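Local coordinates for probable signal peptide protein (Ralstonia solanacearum, PDB 2QGU) that binds a phospholipid in an internal pocket and, like other MlaC proteins, probably carries phospholipids across the periplasm, at residues A[39-42]-A[43-47]; A[48-51]-A[52-55]; A[88-91]-A[92-95]; A[127-130]-A[131-134]; A[181-184]-A[185-189]. The protein carries 13 engineered substitutions. All blocks are in the same frame, centred on the assembly; numbering follows the deposited sequence.

Contact 1. Residues A[39-42]-A[43-47]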
loop_
_atom_site.group_PDB
_atom_site.type_symbol
_atom_site.label_atom_id
_atom_site.label_comp_id
_atom_site.label_asym_id
_atom_site.label_seq_id
_atom_site.Cartn_x
_atom_site.Cartn_y
_atom_site.Cartn_z
ATOM N N VAL A 39 3.526 -9.933 -5.780
ATOM C CA VAL A 39 3.569 -9.025 -6.925
ATOM C C VAL A 39 3.279 -9.771 -8.230
ATOM O O VAL A 39 2.550 -9.263 -9.087
ATOM C CB VAL A 39 4.896 -8.239 -6.980
ATOM C CG1 VAL A 39 4.999 -7.436 -8.273
ATOM C CG2 VAL A 39 5.000 -7.314 -5.777
ATOM N N ASP A 40 3.827 -10.975 -8.376
ATOM C CA ASP A 40 3.539 -11.806 -9.551
ATOM C C ASP A 40 2.056 -12.132 -9.642
ATOM O O ASP A 40 1.486 -12.156 -10.731
ATOM C CB ASP A 40 4.319 -13.119 -9.508
ATOM C CG ASP A 40 5.784 -12.949 -9.847
ATOM O OD1 ASP A 40 6.158 -11.920 -10.454
ATOM O OD2 ASP A 40 6.561 -13.871 -9.507
ATOM N N ASP A 41 1.446 -12.397 -8.494
ATOM C CA ASP A 41 0.022 -12.699 -8.419
ATOM C C ASP A 41 -0.807 -11.502 -8.885
ATOM O O ASP A 41 -1.717 -11.653 -9.698
ATOM C CB ASP A 41 -0.331 -13.107 -6.989
ATOM C CG ASP A 41 -1.662 -13.809 -6.878
ATOM O OD1 ASP A 41 -2.221 -14.238 -7.909
ATOM O OD2 ASP A 41 -2.146 -13.935 -5.738
ATOM N N VAL A 42 -0.469 -10.314 -8.387
ATOM C CA VAL A 42 -1.115 -9.080 -8.819
ATOM C C VAL A 42 -0.997 -8.899 -10.334
ATOM O O VAL A 42 -2.009 -8.698 -11.016
ATOM C CB VAL A 42 -0.543 -7.851 -8.067
ATOM C CG1 VAL A 42 -1.024 -6.528 -8.693
ATOM C CG2 VAL A 42 -0.926 -7.919 -6.595
ATOM N N LEU A 43 0.225 -8.997 -10.858
ATOM C CA LEU A 43 0.469 -8.775 -12.287
ATOM C C LEU A 43 -0.280 -9.787 -13.158
ATOM O O LEU A 43 -0.933 -9.405 -14.128
ATOM C CB LEU A 43 1.972 -8.775 -12.603
ATOM C CG LEU A 43 2.786 -7.602 -12.050
ATOM C CD1 LEU A 43 4.263 -7.841 -12.264
ATOM C CD2 LEU A 43 2.364 -6.271 -12.691
ATOM N N ALA A 44 -0.200 -11.064 -12.794
ATOM C CA ALA A 44 -0.865 -12.127 -13.561
ATOM C C ALA A 44 -2.379 -11.966 -13.556
ATOM O O ALA A 44 -3.036 -12.175 -14.579
ATOM C CB ALA A 44 -0.485 -13.496 -13.026
ATOM N N THR A 45 -2.932 -11.601 -12.401
ATOM C CA THR A 45 -4.374 -11.392 -12.278
ATOM C C THR A 45 -4.862 -10.258 -13.184
ATOM O O THR A 45 -5.843 -10.425 -13.919
ATOM C CB THR A 45 -4.781 -11.144 -10.810
ATOM O OG1 THR A 45 -4.329 -12.237 -10.000
ATOM C CG2 THR A 45 -6.300 -11.013 -10.675
ATOM N N ILE A 46 -4.163 -9.124 -13.160
ATOM C CA ILE A 46 -4.506 -8.000 -14.039
ATOM C C ILE A 46 -4.436 -8.409 -15.516
ATOM O O ILE A 46 -5.358 -8.132 -16.292
ATOM C CB ILE A 46 -3.600 -6.761 -13.788
ATOM C CG1 ILE A 46 -3.769 -6.245 -12.354
ATOM C CG2 ILE A 46 -3.925 -5.653 -14.793
ATOM C CD1 ILE A 46 -2.690 -5.263 -11.917
ATOM N N LYS A 47 -3.351 -9.074 -15.903
ATOM C CA LYS A 47 -3.151 -9.455 -17.303
ATOM C C LYS A 47 -4.228 -10.423 -17.807
ATOM O O LYS A 47 -4.555 -10.428 -19.002
ATOM C CB LYS A 47 -1.746 -10.020 -17.514
ATOM C CG LYS A 47 -0.637 -8.969 -17.393
ATOM C CD LYS A 47 0.742 -9.607 -17.402
ATOM C CE LYS A 47 1.810 -8.615 -16.959
ATOM N NZ LYS A 47 3.144 -9.279 -16.897
#

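Contact 2. Residues A[48-51]-A[52-55]. Engineered in segment 48-51: Pro50 (natural residue Ser). Engineered in segment 52-55: Gly54 (natural residue Ser).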
loop_
_atom_site.group_PDB
_atom_site.type_symbol
_atom_site.label_atom_id
_atom_site.label_comp_id
_atom_site.label_asym_id
_atom_site.label_seq_id
_atom_site.Cartn_x
_atom_site.Cartn_y
_atom_site.Cartn_z
ATOM N N GLY A 48 -4.800 -11.205 -16.892
ATOM C CA GLY A 48 -5.853 -12.165 -17.233
ATOM C C GLY A 48 -7.284 -11.644 -17.190
ATOM O O GLY A 48 -8.217 -12.376 -17.532
ATOM N N ASP A 49 -7.470 -10.388 -16.783
ATOM C CA ASP A 49 -8.810 -9.817 -16.599
ATOM C C ASP A 49 -8.998 -8.530 -17.409
ATOM O O ASP A 49 -8.602 -7.454 -16.963
ATOM C CB ASP A 49 -9.088 -9.564 -15.104
ATOM C CG ASP A 49 -10.526 -9.102 -14.824
ATOM O OD1 ASP A 49 -11.300 -8.876 -15.777
ATOM O OD2 ASP A 49 -10.886 -8.966 -13.634
ATOM N N PRO A 50 -9.614 -8.635 -18.604
ATOM C CA PRO A 50 -9.879 -7.442 -19.417
ATOM C C PRO A 50 -10.794 -6.412 -18.750
ATOM O O PRO A 50 -10.687 -5.222 -19.051
ATOM C CB PRO A 50 -10.537 -7.996 -20.690
ATOM C CG PRO A 50 -10.866 -9.403 -20.411
ATOM C CD PRO A 50 -10.047 -9.881 -19.265
ATOM N N ASP A 51 -11.672 -6.855 -17.852
ATOM C CA ASP A 51 -12.581 -5.937 -17.158
ATOM C C ASP A 51 -11.818 -5.044 -16.189
ATOM O O ASP A 51 -12.094 -3.845 -16.089
ATOM C CB ASP A 51 -13.683 -6.704 -16.421
ATOM C CG ASP A 51 -14.543 -7.542 -17.352
ATOM O OD1 ASP A 51 -14.764 -7.136 -18.516
ATOM O OD2 ASP A 51 -15.008 -8.616 -16.909
ATOM N N LEU A 52 -10.851 -5.624 -15.484
ATOM C CA LEU A 52 -9.973 -4.831 -14.630
ATOM C C LEU A 52 -9.138 -3.867 -15.475
ATOM O O LEU A 52 -9.068 -2.676 -15.168
ATOM C CB LEU A 52 -9.086 -5.719 -13.756
ATOM C CG LEU A 52 -8.496 -5.011 -12.530
ATOM C CD1 LEU A 52 -8.297 -5.988 -11.396
ATOM C CD2 LEU A 52 -7.188 -4.291 -12.868
ATOM N N ARG A 53 -8.535 -4.368 -16.551
ATOM C CA ARG A 53 -7.765 -3.507 -17.447
ATOM C C ARG A 53 -8.625 -2.420 -18.092
ATOM O O ARG A 53 -8.126 -1.338 -18.415
ATOM C CB ARG A 53 -7.003 -4.334 -18.480
ATOM C CG ARG A 53 -5.801 -5.023 -17.856
ATOM C CD ARG A 53 -5.013 -5.843 -18.843
ATOM N NE ARG A 53 -5.558 -7.189 -18.975
ATOM C CZ ARG A 53 -6.214 -7.629 -20.043
ATOM N NH1 ARG A 53 -6.407 -6.834 -21.086
ATOM N NH2 ARG A 53 -6.670 -8.870 -20.068
ATOM N N GLY A 54 -9.921 -2.699 -18.232
ATOM C CA GLY A 54 -10.879 -1.718 -18.747
ATOM C C GLY A 54 -11.265 -0.637 -17.748
ATOM O O GLY A 54 -11.973 0.310 -18.104
ATOM N N GLY A 55 -10.805 -0.769 -16.506
ATOM C CA GLY A 55 -11.002 0.270 -15.486
ATOM C C GLY A 55 -12.146 0.055 -14.507
ATOM O O GLY A 55 -12.630 1.016 -13.899
#

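Contact 3. Residues A[88-91]-A[92-95]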
loop_
_atom_site.group_PDB
_atom_site.type_symbol
_atom_site.label_atom_id
_atom_site.label_comp_id
_atom_site.label_asym_id
_atom_site.label_seq_id
_atom_site.Cartn_x
_atom_site.Cartn_y
_atom_site.Cartn_z
ATOM N N GLN A 88 -4.747 8.286 20.343
ATOM C CA GLN A 88 -5.798 9.295 20.553
ATOM C C GLN A 88 -7.132 8.946 19.888
ATOM O O GLN A 88 -8.185 9.438 20.295
ATOM C CB GLN A 88 -5.343 10.665 20.045
ATOM C CG GLN A 88 -4.554 11.501 21.036
ATOM C CD GLN A 88 -4.119 12.846 20.460
ATOM O OE1 GLN A 88 -3.018 13.318 20.737
ATOM N NE2 GLN A 88 -4.981 13.464 19.649
ATOM N N ALA A 89 -7.086 8.115 18.850
ATOM C CA ALA A 89 -8.295 7.728 18.133
ATOM C C ALA A 89 -9.036 6.619 18.875
ATOM O O ALA A 89 -8.413 5.713 19.425
ATOM C CB ALA A 89 -7.942 7.275 16.715
ATOM N N THR A 90 -10.365 6.699 18.883
ATOM C CA THR A 90 -11.202 5.612 19.393
ATOM C C THR A 90 -10.993 4.367 18.527
ATOM O O THR A 90 -10.506 4.483 17.400
ATOM C CB THR A 90 -12.701 5.990 19.384
ATOM O OG1 THR A 90 -13.150 6.180 18.036
ATOM C CG2 THR A 90 -12.955 7.260 20.200
ATOM N N PRO A 91 -11.337 3.169 19.042
ATOM C CA PRO A 91 -11.200 1.978 18.198
ATOM C C PRO A 91 -11.981 2.123 16.891
ATOM O O PRO A 91 -11.516 1.689 15.832
ATOM C CB PRO A 91 -11.793 0.861 19.067
ATOM C CG PRO A 91 -11.647 1.356 20.462
ATOM C CD PRO A 91 -11.844 2.833 20.387
ATOM N N GLU A 92 -13.147 2.754 16.974
ATOM C CA GLU A 92 -14.013 2.989 15.822
ATOM C C GLU A 92 -13.355 3.940 14.821
ATOM O O GLU A 92 -13.372 3.684 13.613
ATOM C CB GLU A 92 -15.377 3.520 16.281
ATOM C CG GLU A 92 -16.208 2.506 17.088
ATOM C CD GLU A 92 -15.724 2.303 18.527
ATOM O OE1 GLU A 92 -15.169 3.249 19.133
ATOM O OE2 GLU A 92 -15.909 1.184 19.059
ATOM N N GLN A 93 -12.764 5.023 15.328
ATOM C CA GLN A 93 -11.994 5.937 14.481
ATOM C C GLN A 93 -10.813 5.244 13.821
ATOM O O GLN A 93 -10.529 5.490 12.651
ATOM C CB GLN A 93 -11.518 7.149 15.269
ATOM C CG GLN A 93 -12.606 8.190 15.474
ATOM C CD GLN A 93 -12.180 9.306 16.391
ATOM O OE1 GLN A 93 -11.397 9.105 17.322
ATOM N NE2 GLN A 93 -12.694 10.501 16.131
ATOM N N GLN A 94 -10.143 4.371 14.568
ATOM C CA GLN A 94 -9.009 3.619 14.031
ATOM C C GLN A 94 -9.424 2.771 12.834
ATOM O O GLN A 94 -8.725 2.732 11.824
ATOM C CB GLN A 94 -8.374 2.746 15.115
ATOM C CG GLN A 94 -7.543 3.524 16.124
ATOM C CD GLN A 94 -7.025 2.656 17.252
ATOM O OE1 GLN A 94 -7.434 1.503 17.405
ATOM N NE2 GLN A 94 -6.117 3.204 18.049
ATOM N N GLN A 95 -10.575 2.111 12.934
ATOM C CA GLN A 95 -11.097 1.318 11.826
ATOM C C GLN A 95 -11.506 2.199 10.642
ATOM O O GLN A 95 -11.178 1.894 9.493
ATOM C CB GLN A 95 -12.274 0.447 12.282
ATOM C CG GLN A 95 -12.697 -0.588 11.246
ATOM C CD GLN A 95 -11.580 -1.557 10.908
ATOM O OE1 GLN A 95 -11.092 -1.597 9.771
ATOM N NE2 GLN A 95 -11.155 -2.330 11.895
HETATM O O HOH W 1 -10.435 10.581 19.488
#

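Contact 4. Residues A[127-130]-A[131-134]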
loop_
_atom_site.group_PDB
_atom_site.type_symbol
_atom_site.label_atom_id
_atom_site.label_comp_id
_atom_site.label_asym_id
_atom_site.label_seq_id
_atom_site.Cartn_x
_atom_site.Cartn_y
_atom_site.Cartn_z
ATOM N N ARG A 127 19.510 -7.888 1.120
ATOM C CA ARG A 127 20.720 -7.502 1.845
ATOM C C ARG A 127 20.666 -7.684 3.356
ATOM O O ARG A 127 21.699 -7.616 4.015
ATOM C CB ARG A 127 21.117 -6.058 1.518
ATOM C CG ARG A 127 21.329 -5.817 0.048
ATOM C CD ARG A 127 22.095 -4.533 -0.204
ATOM N NE ARG A 127 22.209 -4.270 -1.638
ATOM C CZ ARG A 127 23.135 -4.802 -2.429
ATOM N NH1 ARG A 127 24.060 -5.617 -1.934
ATOM N NH2 ARG A 127 23.139 -4.504 -3.728
ATOM N N ALA A 128 19.476 -7.881 3.912
ATOM C CA ALA A 128 19.356 -8.129 5.349
ATOM C C ALA A 128 19.778 -9.559 5.698
ATOM O O ALA A 128 19.974 -10.397 4.810
ATOM C CB ALA A 128 17.935 -7.870 5.811
ATOM N N ALA A 129 19.920 -9.839 6.992
ATOM C CA ALA A 129 20.222 -11.198 7.433
ATOM C C ALA A 129 18.970 -12.068 7.389
ATOM O O ALA A 129 17.845 -11.566 7.535
ATOM C CB ALA A 129 20.808 -11.191 8.832
ATOM N N ALA A 130 19.166 -13.373 7.214
ATOM C CA ALA A 130 18.045 -14.305 7.169
ATOM C C ALA A 130 17.250 -14.281 8.477
ATOM O O ALA A 130 16.043 -14.534 8.473
ATOM C CB ALA A 130 18.528 -15.711 6.855
ATOM N N ASP A 131 17.925 -13.959 9.581
ATOM C CA ASP A 131 17.305 -13.892 10.909
ATOM C C ASP A 131 16.725 -12.521 11.279
ATOM O O ASP A 131 16.140 -12.364 12.356
ATOM C CB ASP A 131 18.303 -14.326 11.990
ATOM C CG ASP A 131 19.509 -13.411 12.071
ATOM O OD1 ASP A 131 20.237 -13.312 11.072
ATOM O OD2 ASP A 131 19.727 -12.781 13.128
ATOM N N ASP A 132 16.915 -11.523 10.412
ATOM C CA ASP A 132 16.275 -10.218 10.616
ATOM C C ASP A 132 14.765 -10.321 10.388
ATOM O O ASP A 132 14.307 -11.104 9.551
ATOM C CB ASP A 132 16.881 -9.153 9.701
ATOM C CG ASP A 132 18.302 -8.795 10.077
ATOM O OD1 ASP A 132 18.714 -9.035 11.235
ATOM O OD2 ASP A 132 19.021 -8.273 9.205
ATOM N N THR A 133 14.002 -9.532 11.140
ATOM C CA THR A 133 12.538 -9.630 11.105
ATOM C C THR A 133 11.834 -8.385 10.564
ATOM O O THR A 133 10.611 -8.368 10.435
ATOM C CB THR A 133 11.965 -9.958 12.490
ATOM O OG1 THR A 133 12.420 -8.975 13.422
ATOM C CG2 THR A 133 12.396 -11.359 12.941
ATOM N N ASP A 134 12.605 -7.343 10.259
ATOM C CA ASP A 134 12.054 -6.118 9.695
ATOM C C ASP A 134 13.041 -5.622 8.650
ATOM O O ASP A 134 14.101 -5.080 8.980
ATOM C CB ASP A 134 11.808 -5.073 10.786
ATOM C CG ASP A 134 10.763 -4.053 10.385
ATOM O OD1 ASP A 134 10.806 -3.573 9.238
ATOM O OD2 ASP A 134 9.878 -3.738 11.207
HETATM O O HOH W 2 15.146 -11.512 6.805
HETATM O O HOH W 3 13.679 -13.929 9.941
#

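Contact 5. Residues A[181-184]-A[185-189]. Engineered in segment 181-184: Asp183 (natural residue Glu).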
loop_
_atom_site.group_PDB
_atom_site.type_symbol
_atom_site.label_atom_id
_atom_site.label_comp_id
_atom_site.label_asym_id
_atom_site.label_seq_id
_atom_site.Cartn_x
_atom_site.Cartn_y
_atom_site.Cartn_z
ATOM N N PHE A 181 -0.948 13.551 7.297
ATOM C CA PHE A 181 -1.952 13.380 8.345
ATOM C C PHE A 181 -1.668 14.253 9.560
ATOM O O PHE A 181 -2.603 14.783 10.161
ATOM C CB PHE A 181 -2.099 11.914 8.780
ATOM C CG PHE A 181 -2.697 10.993 7.724
ATOM C CD1 PHE A 181 -3.165 11.470 6.495
ATOM C CD2 PHE A 181 -2.811 9.630 7.995
ATOM C CE1 PHE A 181 -3.715 10.586 5.540
ATOM C CE2 PHE A 181 -3.369 8.754 7.055
ATOM C CZ PHE A 181 -3.815 9.236 5.831
ATOM N N ALA A 182 -0.399 14.403 9.929
ATOM C CA ALA A 182 -0.054 15.243 11.079
ATOM C C ALA A 182 -0.469 16.688 10.809
ATOM O O ALA A 182 -0.976 17.372 11.706
ATOM C CB ALA A 182 1.431 15.164 11.395
ATOM N N ASP A 183 -0.275 17.134 9.570
ATOM C CA ASP A 183 -0.627 18.491 9.174
ATOM C C ASP A 183 -2.133 18.727 9.281
ATOM O O ASP A 183 -2.568 19.754 9.814
ATOM C CB ASP A 183 -0.117 18.771 7.761
ATOM C CG ASP A 183 -0.522 20.130 7.262
ATOM O OD1 ASP A 183 -0.015 21.135 7.807
ATOM O OD2 ASP A 183 -1.335 20.177 6.324
ATOM N N VAL A 184 -2.916 17.764 8.790
ATOM C CA VAL A 184 -4.376 17.816 8.852
ATOM C C VAL A 184 -4.853 17.822 10.306
ATOM O O VAL A 184 -5.685 18.648 10.694
ATOM C CB VAL A 184 -5.012 16.636 8.068
ATOM C CG1 VAL A 184 -6.506 16.518 8.366
ATOM C CG2 VAL A 184 -4.757 16.795 6.572
ATOM N N ILE A 185 -4.307 16.917 11.112
ATOM C CA ILE A 185 -4.673 16.820 12.523
ATOM C C ILE A 185 -4.363 18.134 13.251
ATOM O O ILE A 185 -5.139 18.573 14.103
ATOM C CB ILE A 185 -3.983 15.606 13.196
ATOM C CG1 ILE A 185 -4.633 14.308 12.695
ATOM C CG2 ILE A 185 -4.035 15.707 14.732
ATOM C CD1 ILE A 185 -3.856 13.050 13.029
ATOM N N SER A 186 -3.245 18.764 12.898
ATOM C CA SER A 186 -2.867 20.059 13.468
ATOM C C SER A 186 -3.865 21.158 13.101
ATOM O O SER A 186 -4.398 21.845 13.977
ATOM C CB SER A 186 -1.468 20.462 12.998
ATOM O OG SER A 186 -1.112 21.726 13.521
ATOM N N LYS A 187 -4.124 21.304 11.804
ATOM C CA LYS A 187 -4.967 22.381 11.285
ATOM C C LYS A 187 -6.443 22.226 11.646
ATOM O O LYS A 187 -7.160 23.224 11.782
ATOM C CB LYS A 187 -4.798 22.504 9.772
ATOM C CG LYS A 187 -3.494 23.191 9.371
ATOM C CD LYS A 187 -3.227 23.101 7.881
ATOM C CE LYS A 187 -2.077 24.016 7.475
ATOM N NZ LYS A 187 -0.786 23.674 8.133
ATOM N N ARG A 188 -6.886 20.984 11.805
ATOM C CA ARG A 188 -8.300 20.692 12.068
ATOM C C ARG A 188 -8.584 20.321 13.523
ATOM O O ARG A 188 -9.731 20.045 13.886
ATOM C CB ARG A 188 -8.825 19.613 11.117
ATOM C CG ARG A 188 -8.712 20.001 9.655
ATOM C CD ARG A 188 -9.385 18.989 8.756
ATOM N NE ARG A 188 -9.134 19.286 7.346
ATOM C CZ ARG A 188 -9.977 18.996 6.356
ATOM N NH1 ARG A 188 -11.137 18.405 6.609
ATOM N NH2 ARG A 188 -9.661 19.304 5.104
ATOM N N GLY A 189 -7.543 20.305 14.351
ATOM C CA GLY A 189 -7.714 20.205 15.800
ATOM C C GLY A 189 -7.958 18.818 16.368
ATOM O O GLY A 189 -8.456 18.683 17.489
#

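Contact 1. Residues A[39-42]-A[43-47]
Val42 and Ile46, one turn apart on the alpha-helix 31-47, run alongside each other down one flank of the helix, with CG1 of Val42 3.8 Å from CD1 of Ile46. The same i to i+4 spacing sets Val39 alongside Leu43, where Val39 CG1 and Leu43 CD1 meet more loosely at 4.1 Å. All four residues are buried. In Leu43 the CG branch sits beside its own backbone N (chi1 -68°), which swings it back over the preceding turn until Leu43 CG is 3.4 Å from Val39 O. Val39 also touches the bound di-palmitoyl-phosphatidylethanolamine, so this end of the row belongs to the lipid pocket of the MlaC fold, while Thr45 and Ile46 meet Leu63 of helix 57-67. The spacing is set by the backbone beneath: Leu43 N gives to Val39 O, and Ile46 N gives to Val42 O in a nearly straight bond (170°). On the more polar flank, Asp40 pairs with Lys36 one turn earlier. Asp41 O is held twice by Thr45: it accepts from Thr45 N at 3.0 Å and from Thr45 OG1 at 2.7 Å, the two donors reaching it from opposite faces of its plane, the hydroxyl 35° out of that plane.

Contact 2. Residues A[48-51]-A[52-55]
Arg53 lays one face of its guanidinium over the backbone of Pro50, whose CA stands 3.5 Å above the plane, nearer the margin of the group than its middle. Asp49 O and Pro50 N lie over that same face, and at the edge NH2 of Arg53 comes 4.0 Å from Gly48 C. A bend in the arginine chain at chi3 (-86°) folds it back this way; NE gives a hydrogen bond to Ile46 O and NH2 a weak one to Lys47 O, which together limit the rotation of the group. The Asp49 and Leu52 side chains cross at about a right angle, Asp49 OD2 3.7 Å from Leu52 CB. As the N-cap of helix 50-53, Asp49 takes two weak bonds on OD1, from Asp51 N at 2.9 Å and from Leu52 N at 3.3 Å. The backbone bond Arg53 N to Asp49 O, 3.1 Å, closes the first turn, and Gly54 N bonds to Pro50 O at 2.8 Å. Pro50 and Gly54 are both engineered. Gly55, with positive phi, ends the helix in a Schellman motif. This capped turn follows helix 31-47 after the linking residues Gly48 and Asp49, while Leu52 packs on Val60 and Leu63 of helix 57-67 and Asp49 and Asp51 touch Lys59 there.

Contact 3. Residues A[88-91]-A[92-95]
Thr90 and Gln93 exchange hydrogen bonds across the start of helix 91-114, and this is the tight part of the contact. Thr90 OG1 accepts from Gln93 N at 3.0 Å; in return Gln93 OE1 accepts from Thr90 N, also at 3.0 Å, with the donor in the plane of the amide and on a lone pair. The threonine hydroxyl stands between its backbone N and carbonyl carbon (chi1 65°), the rotation that faces it onto the N-H of Gln93. The glutamine chain, extended beyond CG, passes obliquely across Thr90, its CG 3.3 Å from Thr90 OG1. A water adds a second grip on the amide, donating to Gln93 OE1 at 2.8 Å and to Gln88 O at 2.6 Å, so the loop before the helix is tied to the same oxygen. Backbone bonds from Gln94 N to Thr90 O and from Gln95 N to Pro91 O start the regular turns. Beneath, the buried methyl of Ala89 meets Gln94 CG at 3.8 Å and Gln93 CB at 3.9 Å, and both Ala89 and Gln93 touch Val191 of helix 191-206. Gln94 sends its NE2 to Trp86 O, which holds its amide beside the loop.

The solvent side is looser. Pro91 and Glu92 are exposed and lie alongside each other, the bent acid bringing its OE1 3.6 Å from Pro91 CD. The reciprocal Thr90-Gln93 pair is a capping box, with Thr90 as N-cap and Pro91 as the first helical residue.

Contact 4. Residues A[127-130]-A[131-134]
Asp132 turns its carboxylate back over Ala129, OD2 lying 3.4 Å from the methyl CB and accepting from Ala129 N at 2.9 Å. The N-H comes from above the carboxylate, 55° out of its plane. With CG beside its own backbone N (chi1 -69°), the acid reaches across the mouth of the turn instead of pointing outward. Ala128 adds its own methyl, whose CB is 3.6 Å from the same OD2. From the residue before it, Asp131, a second carboxylate closes on Ala129: Asp131 OD1 stands only 3.1 Å from Ala129 CB, a tight touch between an oxygen and a methyl carbon. The two acids thus flank one small side chain, while Ala130 and Asp131 form the exposed corner.

The chain reversal itself is closed by Asp132 N, which gives to Ala129 O at 3.0 Å, the donor well above the carbonyl plane. Two waters bridge the carbonyls of the turn. One donates to Ala129 O and to Asp132 O, and another donates to Ala130 O at 2.8 Å and to Asp132 O at 2.9 Å, so this last carbonyl takes two waters. Beyond the turn, Thr133 pairs through its backbone with Lys156, and Asp134 OD2 forms a salt bridge with Arg76. Ala129 to Asp132 is a type I beta turn, here with an added side-chain bond, in the loop joining antiparallel strands 120-123 and 134-143.

Contact 5. Residues A[181-184]-A[185-189]
Asp183 and Lys187 meet because their first torsions differ: the acid has CG opposite its backbone N (chi1 177°), leaning forward along the helix, while the lysine has CG beside its own N and so leans back. A last bend at chi4 (61°) then drops the ammonium onto the carboxylate. Lys187 NZ reaches Asp183 OD1 at 2.7 Å in a salt bridge one turn long, on the syn side and 19° out of the carboxylate plane, and the lysine CD also lies 3.8 Å from Asp183 OD2. Asp183 is an engineered residue, so this pair belongs to the crystallised construct.

Round the helix, the Arg188 stem follows the Val184 branch, Val184 CG1 touching the aliphatic Arg188 CD at 3.8 Å. The arginine chain, extended from CG to NE, carries the guanidinium past the valine to a salt bridge with Glu200. Ile185 folds back toward the preceding turn, its CG1 3.3 Å from Phe181 O, the carbonyl that also accepts from Ile185 N at 2.9 Å. At the C-terminal end Arg188 N gives to Val184 O, also at 2.9 Å, and Gly189 N gives a weak bond to Ile185 O; the positive phi of Gly189 completes a Schellman motif that turns the chain out of helix 173-188. The next helix, 191-206, packs back against this one: Phe181 touches Leu194 and Leu198, Val184 and Arg188 touch Phe197, and the Phe181 ring also meets Phe101 of helix 91-114 edge-to-face.

All five contacts are local and follow one another along the chain, so none nests inside or crosses another. Contact 1 holds the last turns of helix 31-47; contact 2 is the short turn straight after it, and Arg53 reaches back to Ile46 to join the two, with Leu63 of helix 57-67 touching both. Contact 3 opens the long helix 91-114 on the opposite side of the chain's centre from contact 1. Contact 4 turns the loop between strands 120-123 and 134-143, its nearest atoms about 16 Å from contact 1. Contact 5 ends helix 173-188, its nearest atoms about 5 Å from contact 3, and helix 191-206 packs on both.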